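Local structure of CRISPR-associated endonuclease Cas1 (Thermotoga maritima, 4XTK) at residues I234-L237 with F238-A241; S117-N120 with M121-L125; Y298-M301 with R302-I305. The protein probably acts as a metal-dependent double-strand DNA endonuclease in CRISPR adaptive immunity, forming a homodimer that joins Cas2. All blocks are in the same frame, centred on the assembly; numbering follows the deposited sequence.

How the contacts relate
Along the chain the order is contact 2, on helix 103-127, then contact 1, on helix 230-252, and last contact 3, where strand 297-300 runs into helix 301-316. In space contact 1 lies between the other two: its centre is about 10 Å from that of contact 2 and about 12 Å from that of contact 3, whereas contacts 2 and 3 have centres about 17 Å apart and do not touch. Towards contact 2 the join is polar, with a probable hydrogen bond from N120 ND2 to L237 O (2.6 Å). Towards contact 3 it is apolar, with F238 CZ 3.5 Å from I305 CA. The helix carrying the predicted metal ligand E236 is thus held from both neighbours.

Contact 1: residues I234-L237 with F238-A241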
ATOM      1  N   ILE E 234       6.508 -17.127   7.255  1.00 40.79           N
ATOM      2  CA  ILE E 234       5.666 -18.150   6.648  1.00 37.77           C
ATOM      3  C   ILE E 234       6.484 -19.133   5.793  1.00 36.64           C
ATOM      4  O   ILE E 234       6.237 -20.342   5.821  1.00 37.33           O
ATOM      5  CB  ILE E 234       4.545 -17.493   5.801  1.00 42.71           C
ATOM      6  CG1 ILE E 234       3.694 -16.584   6.687  1.00 38.82           C
ATOM      7  CG2 ILE E 234       3.652 -18.540   5.157  1.00 32.81           C
ATOM      8  CD1 ILE E 234       2.999 -17.322   7.824  1.00 30.30           C
ATOM      9  N   ALA E 235       7.476 -18.620   5.067  1.00 35.02           N
ATOM     10  CA  ALA E 235       8.344 -19.460   4.237  1.00 40.92           C
ATOM     11  C   ALA E 235       9.032 -20.578   5.027  1.00 37.00           C
ATOM     12  O   ALA E 235       9.401 -21.604   4.457  1.00 44.67           O
ATOM     13  CB  ALA E 235       9.391 -18.606   3.541  1.00 41.32           C
ATOM     14  N   GLU E 236       9.204 -20.383   6.330  1.00 33.69           N
ATOM     15  CA  GLU E 236       9.862 -21.388   7.163  1.00 38.96           C
ATOM     16  C   GLU E 236       9.117 -22.722   7.138  1.00 34.96           C
ATOM     17  O   GLU E 236       9.715 -23.782   7.311  1.00 38.82           O
ATOM     18  CB  GLU E 236       9.996 -20.896   8.609  1.00 40.96           C
ATOM     19  CG  GLU E 236      10.814 -19.618   8.788  1.00 51.57           C
ATOM     20  CD  GLU E 236      12.319 -19.813   8.615  1.00 57.48           C
ATOM     21  OE1 GLU E 236      12.742 -20.843   8.048  1.00 66.71           O
ATOM     22  OE2 GLU E 236      13.085 -18.922   9.053  1.00 51.47           O
ATOM     23  N   LEU E 237       7.812 -22.661   6.907  1.00 34.87           N
ATOM     24  CA  LEU E 237       6.987 -23.858   6.897  1.00 36.05           C
ATOM     25  C   LEU E 237       7.171 -24.666   5.621  1.00 39.41           C
ATOM     26  O   LEU E 237       7.024 -25.888   5.620  1.00 40.34           O
ATOM     27  CB  LEU E 237       5.510 -23.491   7.049  1.00 38.97           C
ATOM     28  CG  LEU E 237       4.943 -23.250   8.450  1.00 51.75           C
ATOM     29  CD1 LEU E 237       5.534 -22.006   9.093  1.00 46.24           C
ATOM     30  CD2 LEU E 237       3.426 -23.160   8.389  1.00 55.39           C
ATOM     31  N   PHE E 238       7.410 -23.964   4.520  1.00 37.18           N
ATOM     32  CA  PHE E 238       7.387 -24.596   3.210  1.00 45.76           C
ATOM     33  C   PHE E 238       8.752 -24.891   2.597  1.00 46.64           C
ATOM     34  O   PHE E 238       8.830 -25.408   1.479  1.00 42.93           O
ATOM     35  CB  PHE E 238       6.540 -23.737   2.282  1.00 41.13           C
ATOM     36  CG  PHE E 238       5.152 -23.534   2.792  1.00 43.56           C
ATOM     37  CD1 PHE E 238       4.165 -24.461   2.518  1.00 48.01           C
ATOM     38  CD2 PHE E 238       4.844 -22.448   3.599  1.00 38.33           C
ATOM     39  CE1 PHE E 238       2.887 -24.297   3.009  1.00 46.43           C
ATOM     40  CE2 PHE E 238       3.576 -22.277   4.092  1.00 31.01           C
ATOM     41  CZ  PHE E 238       2.593 -23.203   3.799  1.00 40.98           C
ATOM     42  N   LYS E 239       9.816 -24.562   3.319  1.00 44.26           N
ATOM     43  CA  LYS E 239      11.172 -24.787   2.824  1.00 43.34           C
ATOM     44  C   LYS E 239      11.463 -26.269   2.499  1.00 48.99           C
ATOM     45  O   LYS E 239      12.069 -26.566   1.462  1.00 39.01           O
ATOM     46  CB  LYS E 239      12.199 -24.239   3.825  1.00 41.68           C
ATOM     47  CG  LYS E 239      12.488 -22.752   3.671  1.00 35.86           C
ATOM     48  CD  LYS E 239      13.390 -22.207   4.785  1.00 30.13           C
ATOM     49  CE  LYS E 239      13.818 -20.772   4.469  1.00 35.75           C
ATOM     50  NZ  LYS E 239      14.691 -20.181   5.512  1.00 46.55           N
ATOM     51  N   PRO E 240      11.055 -27.205   3.380  1.00 45.81           N
ATOM     52  CA  PRO E 240      11.265 -28.606   2.997  1.00 48.60           C
ATOM     53  C   PRO E 240      10.497 -29.080   1.754  1.00 51.04           C
ATOM     54  O   PRO E 240      11.112 -29.660   0.858  1.00 67.05           O
ATOM     55  CB  PRO E 240      10.787 -29.378   4.231  1.00 46.43           C
ATOM     56  CG  PRO E 240      10.942 -28.427   5.351  1.00 39.38           C
ATOM     57  CD  PRO E 240      10.621 -27.086   4.784  1.00 35.18           C
ATOM     58  N   ALA E 241       9.196 -28.813   1.687  1.00 49.24           N
ATOM     59  CA  ALA E 241       8.351 -29.400   0.640  1.00 44.94           C
ATOM     60  C   ALA E 241       8.601 -28.773  -0.725  1.00 44.07           C
ATOM     61  O   ALA E 241       8.440 -29.430  -1.753  1.00 61.33           O
ATOM     62  CB  ALA E 241       6.883 -29.273   1.009  1.00 44.64           C
TER
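Helix 230-252 carries E236, a manganese ligand by similarity, and its side chain reaches along the next turn to K239. The two side chains lie next to each other and point the same way, and E236 OE1 comes 3.3 Å from K239 NZ, a salt bridge whose hydrogen bond is weak. The shapes of the chains explain the meeting: E236 bends at chi2 (-73°), while K239 is fully extended beyond CG and spans the distance. The stronger polar partner of each end lies elsewhere: R159 for E236 OE1 (a salt bridge) and Y201 OH for K239 NZ (a hydrogen bond). The side chains of H221 and E155, the other two predicted manganese ligands, lie close to that of E236.

The backbone of this stretch is irregular. A235 O accepts from F238 N at 3.1 Å, an i to i+3 bond, and only weakly from K239 N. P240 has no N-H to give, and the N of A241 also lacks a bond to the preceding turn; a wider pi-type turn at 239-241 accompanies this kink. P240 CD sits 3.9 Å from L237 O.

On an apolar side, F238 turns its ring back along I234, CG2 of the isoleucine meeting CE2 of the ring at 3.9 Å. I234 O lies at the ring's edge, near its plane, 3.4 Å from F238 CD2. L237 CB adds a contact to F238 CD2 at 3.7 Å.

All these touching residues are buried. E236 and L237 face helix 103-127, K239 and P240 meet helix 148-166, A235 packs on helix 188-208, and F238 turns to helix 301-316.

Contact 2: residues S117-N120 with M121-L125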
ATOM      1  N   SER E 117       7.048 -25.530  11.431  1.00 45.48           N
ATOM      2  CA  SER E 117       8.336 -25.695  10.757  1.00 49.90           C
ATOM      3  C   SER E 117       9.038 -26.984  11.180  1.00 58.09           C
ATOM      4  O   SER E 117       9.598 -27.702  10.350  1.00 48.19           O
ATOM      5  CB  SER E 117       9.253 -24.502  11.038  1.00 46.18           C
ATOM      6  OG  SER E 117       8.875 -23.373  10.274  1.00 49.96           O
ATOM      7  N   PHE E 118       9.003 -27.268  12.477  1.00 53.02           N
ATOM      8  CA  PHE E 118       9.656 -28.456  13.003  1.00 50.57           C
ATOM      9  C   PHE E 118       8.958 -29.717  12.523  1.00 49.81           C
ATOM     10  O   PHE E 118       9.609 -30.689  12.150  1.00 51.13           O
ATOM     11  CB  PHE E 118       9.695 -28.434  14.538  1.00 53.33           C
ATOM     12  CG  PHE E 118      10.735 -27.513  15.111  1.00 60.56           C
ATOM     13  CD1 PHE E 118      11.467 -26.671  14.294  1.00 62.00           C
ATOM     14  CD2 PHE E 118      10.992 -27.500  16.466  1.00 63.80           C
ATOM     15  CE1 PHE E 118      12.423 -25.822  14.821  1.00 56.89           C
ATOM     16  CE2 PHE E 118      11.948 -26.654  16.994  1.00 62.36           C
ATOM     17  CZ  PHE E 118      12.664 -25.817  16.168  1.00 54.54           C
ATOM     18  N   GLN E 119       7.631 -29.709  12.534  1.00 51.00           N
ATOM     19  CA  GLN E 119       6.906 -30.915  12.168  1.00 56.73           C
ATOM     20  C   GLN E 119       7.049 -31.188  10.674  1.00 50.67           C
ATOM     21  O   GLN E 119       7.121 -32.341  10.255  1.00 50.91           O
ATOM     22  CB  GLN E 119       5.434 -30.817  12.563  1.00 53.76           C
ATOM     23  CG  GLN E 119       4.719 -32.159  12.484  1.00 72.30           C
ATOM     24  CD  GLN E 119       5.452 -33.257  13.252  1.00 87.79           C
ATOM     25  OE1 GLN E 119       5.864 -33.067  14.399  1.00 91.74           O
ATOM     26  NE2 GLN E 119       5.633 -34.406  12.610  1.00 92.40           N
ATOM     27  N   ASN E 120       7.118 -30.127   9.879  1.00 48.07           N
ATOM     28  CA  ASN E 120       7.366 -30.272   8.455  1.00 47.03           C
ATOM     29  C   ASN E 120       8.754 -30.836   8.193  1.00 51.79           C
ATOM     30  O   ASN E 120       8.929 -31.686   7.318  1.00 55.32           O
ATOM     31  CB  ASN E 120       7.197 -28.939   7.738  1.00 44.20           C
ATOM     32  CG  ASN E 120       5.753 -28.500   7.668  1.00 43.96           C
ATOM     33  OD1 ASN E 120       4.844 -29.245   8.052  1.00 44.47           O
ATOM     34  ND2 ASN E 120       5.527 -27.295   7.162  1.00 42.32           N
ATOM     35  N   MET E 121       9.735 -30.359   8.955  1.00 51.26           N
ATOM     36  CA  MET E 121      11.090 -30.895   8.888  1.00 49.24           C
ATOM     37  C   MET E 121      11.094 -32.394   9.192  1.00 52.23           C
ATOM     38  O   MET E 121      11.678 -33.185   8.450  1.00 54.67           O
ATOM     39  CB  MET E 121      12.022 -30.162   9.859  1.00 49.95           C
ATOM     40  CG  MET E 121      12.553 -28.826   9.355  1.00 48.48           C
ATOM     41  SD  MET E 121      13.826 -28.115  10.429  1.00 49.64           S
ATOM     42  CE  MET E 121      12.944 -26.814  11.270  1.00 46.08           C
ATOM     43  N   VAL E 122      10.437 -32.776  10.281  1.00 51.63           N
ATOM     44  CA  VAL E 122      10.402 -34.172  10.698  1.00 53.42           C
ATOM     45  C   VAL E 122       9.696 -35.052   9.673  1.00 62.39           C
ATOM     46  O   VAL E 122      10.168 -36.146   9.353  1.00 70.78           O
ATOM     47  CB  VAL E 122       9.709 -34.330  12.066  1.00 54.31           C
ATOM     48  CG1 VAL E 122       9.340 -35.777  12.323  1.00 56.13           C
ATOM     49  CG2 VAL E 122      10.602 -33.798  13.167  1.00 53.92           C
ATOM     50  N   ASP E 123       8.572 -34.569   9.150  1.00 64.29           N
ATOM     51  CA  ASP E 123       7.813 -35.332   8.165  1.00 58.71           C
ATOM     52  C   ASP E 123       8.617 -35.559   6.883  1.00 51.14           C
ATOM     53  O   ASP E 123       8.589 -36.654   6.313  1.00 52.45           O
ATOM     54  CB  ASP E 123       6.489 -34.635   7.845  1.00 67.22           C
ATOM     55  CG  ASP E 123       5.490 -34.729   8.985  1.00 82.45           C
ATOM     56  OD1 ASP E 123       5.688 -35.581   9.879  1.00 94.42           O
ATOM     57  OD2 ASP E 123       4.503 -33.962   8.982  1.00 81.21           O
ATOM     58  N   PHE E 124       9.339 -34.534   6.442  1.00 49.27           N
ATOM     59  CA  PHE E 124      10.147 -34.655   5.239  1.00 47.89           C
ATOM     60  C   PHE E 124      11.212 -35.736   5.416  1.00 63.06           C
ATOM     61  O   PHE E 124      11.429 -36.562   4.524  1.00 64.25           O
ATOM     62  CB  PHE E 124      10.795 -33.314   4.883  1.00 45.98           C
ATOM     63  CG  PHE E 124      11.530 -33.326   3.573  1.00 52.71           C
ATOM     64  CD1 PHE E 124      10.852 -33.134   2.382  1.00 57.91           C
ATOM     65  CD2 PHE E 124      12.898 -33.537   3.531  1.00 57.28           C
ATOM     66  CE1 PHE E 124      11.522 -33.149   1.175  1.00 61.72           C
ATOM     67  CE2 PHE E 124      13.575 -33.554   2.326  1.00 59.74           C
ATOM     68  CZ  PHE E 124      12.884 -33.357   1.147  1.00 62.70           C
ATOM     69  N   LEU E 125      11.859 -35.737   6.577  1.00 55.31           N
ATOM     70  CA  LEU E 125      12.886 -36.727   6.885  1.00 56.01           C
ATOM     71  C   LEU E 125      12.324 -38.151   6.980  1.00 64.88           C
ATOM     72  O   LEU E 125      12.929 -39.099   6.473  1.00 68.88           O
ATOM     73  CB  LEU E 125      13.600 -36.359   8.187  1.00 62.90           C
ATOM     74  CG  LEU E 125      14.451 -35.088   8.155  1.00 57.51           C
ATOM     75  CD1 LEU E 125      14.970 -34.761   9.542  1.00 53.24           C
ATOM     76  CD2 LEU E 125      15.601 -35.230   7.165  1.00 52.98           C
TER
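F118 and M121 lie side by side on one flank of helix 103-127, pointing the same way, whereas Q119 and D123 cross obliquely on another. In the apolar pair the terminal methyl of M121 does the touching: M121 CE is 3.4 Å from F118 CD1 and approaches the ring at a slant. The methionine runs extended through chi2 and bends only at chi3, which carries the methyl back towards the preceding turn; there CE also lies 3.6 Å from S117 O.

The polar pair is set differently. Q119 projects with CG opposite its own backbone N (chi1 -167°) and then folds at chi2, bringing the amide towards the next turn. NE2 donates to D123 OD1 at 3.0 Å with a moderately bent N-H...O angle of 141°. The acceptor lies close to the amide plane, but the donor comes from above the carboxylate plane, and the two planes stand 60° apart. V122 CG1 rests 4.0 Å from the same NE2.

Regular i to i+4 bonds run through the segment: D123 N to Q119 O at 2.9 Å backs the polar pair, and M121 N bonds to S117 O at 3.0 Å. F118 and M121 also pack on helix 148-166, while F124 reaches towards helices 148-166 and 230-252. S117 OG bonds within its own helix, to I113 O.

The chemistry is therefore divided by exposure. F118 and M121 are buried and joined by apolar contact, while Q119 and D123 lie at the surface, where the amide N-H meets a carboxylate probably also open to water.

Contact 3: residues Y298-M301 with R302-I305; sequences YVSM and RSLI
S300 is the N-cap of helix 301-316, closing the strand 297-300 and starting the helix. Its OG accepts from S303 N at 3.3 Å with an N-H...O angle of 144°; chi1 of 64° sets OG between the backbone N and the carbonyl carbon, where it can face the first turn. S300 O takes L304 N at 3.1 Å and S303 N more weakly, so the S303 N-H is shared between two acceptors of one residue.

Around this cap lies a hydrophobic staple, the residue before the cap meeting the fourth after it: V299 CG2 is 3.7 Å from L304 CD2, the two side chains crossing at about a right angle. The other branch of L304 is used too, as M301 bends at chi2, which brings SD within 3.7 Å of CD1.

Farther out, V299 pairs by backbone bonds with V290 in the two-stranded antiparallel sheet, which ties the strand leading into the helix to strand 289-292, and L304 rests on V290 and H292. M301 packs against A241 and V242 of helix 230-252. The helix proper then proceeds with I305 N bound to M301 O at 3.0 Å, while I305 CG1 lies 3.3 Å from that oxygen.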
ATOM      1  N   TYR E 298      -6.671 -33.154  -1.701  1.00 87.38           N
ATOM      2  CA  TYR E 298      -5.398 -32.759  -2.277  1.00 83.12           C
ATOM      3  C   TYR E 298      -5.425 -31.290  -2.660  1.00 85.32           C
ATOM      4  O   TYR E 298      -6.357 -30.816  -3.310  1.00 94.85           O
ATOM      5  CB  TYR E 298      -5.061 -33.624  -3.489  1.00 85.61           C
ATOM      6  CG  TYR E 298      -4.745 -35.049  -3.112  1.00 86.29           C
ATOM      7  CD1 TYR E 298      -3.491 -35.392  -2.635  1.00 82.99           C
ATOM      8  CD2 TYR E 298      -5.704 -36.047  -3.214  1.00 91.53           C
ATOM      9  CE1 TYR E 298      -3.194 -36.688  -2.276  1.00 86.67           C
ATOM     10  CE2 TYR E 298      -5.415 -37.348  -2.859  1.00 95.40           C
ATOM     11  CZ  TYR E 298      -4.157 -37.662  -2.393  1.00 95.65           C
ATOM     12  OH  TYR E 298      -3.858 -38.952  -2.033  1.00101.82           O
ATOM     13  N   VAL E 299      -4.399 -30.570  -2.230  1.00 79.76           N
ATOM     14  CA  VAL E 299      -4.280 -29.157  -2.533  1.00 73.82           C
ATOM     15  C   VAL E 299      -2.885 -28.883  -3.085  1.00 69.04           C
ATOM     16  O   VAL E 299      -1.935 -29.619  -2.798  1.00 52.23           O
ATOM     17  CB  VAL E 299      -4.547 -28.284  -1.284  1.00 71.56           C
ATOM     18  CG1 VAL E 299      -5.998 -28.401  -0.864  1.00 70.82           C
ATOM     19  CG2 VAL E 299      -3.626 -28.688  -0.136  1.00 68.85           C
ATOM     20  N   SER E 300      -2.770 -27.840  -3.897  1.00 72.85           N
ATOM     21  CA  SER E 300      -1.475 -27.421  -4.411  1.00 74.84           C
ATOM     22  C   SER E 300      -0.691 -26.762  -3.289  1.00 78.25           C
ATOM     23  O   SER E 300      -1.270 -26.320  -2.297  1.00 82.59           O
ATOM     24  CB  SER E 300      -1.638 -26.456  -5.585  1.00 74.00           C
ATOM     25  OG  SER E 300      -2.276 -25.259  -5.171  1.00 69.69           O
ATOM     26  N   MET E 301       0.625 -26.701  -3.446  1.00 68.39           N
ATOM     27  CA  MET E 301       1.464 -26.062  -2.450  1.00 59.67           C
ATOM     28  C   MET E 301       1.135 -24.576  -2.335  1.00 57.08           C
ATOM     29  O   MET E 301       1.224 -23.994  -1.255  1.00 68.06           O
ATOM     30  CB  MET E 301       2.942 -26.251  -2.786  1.00 60.96           C
ATOM     31  CG  MET E 301       3.854 -26.136  -1.579  1.00 63.25           C
ATOM     32  SD  MET E 301       3.494 -27.409  -0.357  1.00 95.79           S
ATOM     33  CE  MET E 301       3.713 -28.888  -1.335  1.00 41.58           C
ATOM     34  N   ARG E 302       0.747 -23.967  -3.452  1.00 61.74           N
ATOM     35  CA  ARG E 302       0.378 -22.555  -3.450  1.00 59.61           C
ATOM     36  C   ARG E 302      -0.867 -22.343  -2.605  1.00 53.36           C
ATOM     37  O   ARG E 302      -1.024 -21.307  -1.968  1.00 45.76           O
ATOM     38  CB  ARG E 302       0.146 -22.044  -4.872  1.00 59.28           C
ATOM     39  CG  ARG E 302      -0.204 -20.566  -4.939  1.00 61.89           C
ATOM     40  CD  ARG E 302      -0.437 -20.089  -6.365  1.00 70.89           C
ATOM     41  NE  ARG E 302       0.789 -20.083  -7.160  1.00 77.72           N
ATOM     42  CZ  ARG E 302       1.124 -21.028  -8.032  1.00 81.10           C
ATOM     43  NH1 ARG E 302       0.320 -22.067  -8.229  1.00 83.23           N
ATOM     44  NH2 ARG E 302       2.261 -20.934  -8.710  1.00 79.05           N
ATOM     45  N   SER E 303      -1.756 -23.330  -2.602  1.00 50.47           N
ATOM     46  CA  SER E 303      -2.950 -23.243  -1.780  1.00 60.77           C
ATOM     47  C   SER E 303      -2.596 -23.421  -0.312  1.00 62.95           C
ATOM     48  O   SER E 303      -3.173 -22.758   0.546  1.00 62.05           O
ATOM     49  CB  SER E 303      -3.987 -24.275  -2.214  1.00 66.28           C
ATOM     50  OG  SER E 303      -4.620 -23.864  -3.412  1.00 73.05           O
ATOM     51  N   LEU E 304      -1.644 -24.306  -0.029  1.00 64.40           N
ATOM     52  CA  LEU E 304      -1.190 -24.522   1.341  1.00 59.66           C
ATOM     53  C   LEU E 304      -0.633 -23.239   1.949  1.00 57.44           C
ATOM     54  O   LEU E 304      -0.890 -22.935   3.119  1.00 56.52           O
ATOM     55  CB  LEU E 304      -0.133 -25.628   1.404  1.00 52.58           C
ATOM     56  CG  LEU E 304      -0.634 -27.069   1.528  1.00 56.21           C
ATOM     57  CD1 LEU E 304       0.526 -28.001   1.828  1.00 56.05           C
ATOM     58  CD2 LEU E 304      -1.710 -27.194   2.596  1.00 54.31           C
ATOM     59  N   ILE E 305       0.131 -22.496   1.155  1.00 46.89           N
ATOM     60  CA  ILE E 305       0.682 -21.225   1.608  1.00 46.18           C
ATOM     61  C   ILE E 305      -0.467 -20.242   1.816  1.00 46.41           C
ATOM     62  O   ILE E 305      -0.534 -19.553   2.833  1.00 45.17           O
ATOM     63  CB  ILE E 305       1.706 -20.654   0.607  1.00 43.98           C
ATOM     64  CG1 ILE E 305       2.848 -21.650   0.395  1.00 36.49           C
ATOM     65  CG2 ILE E 305       2.261 -19.325   1.095  1.00 36.86           C
ATOM     66  CD1 ILE E 305       3.802 -21.257  -0.712  1.00 31.39           C
TER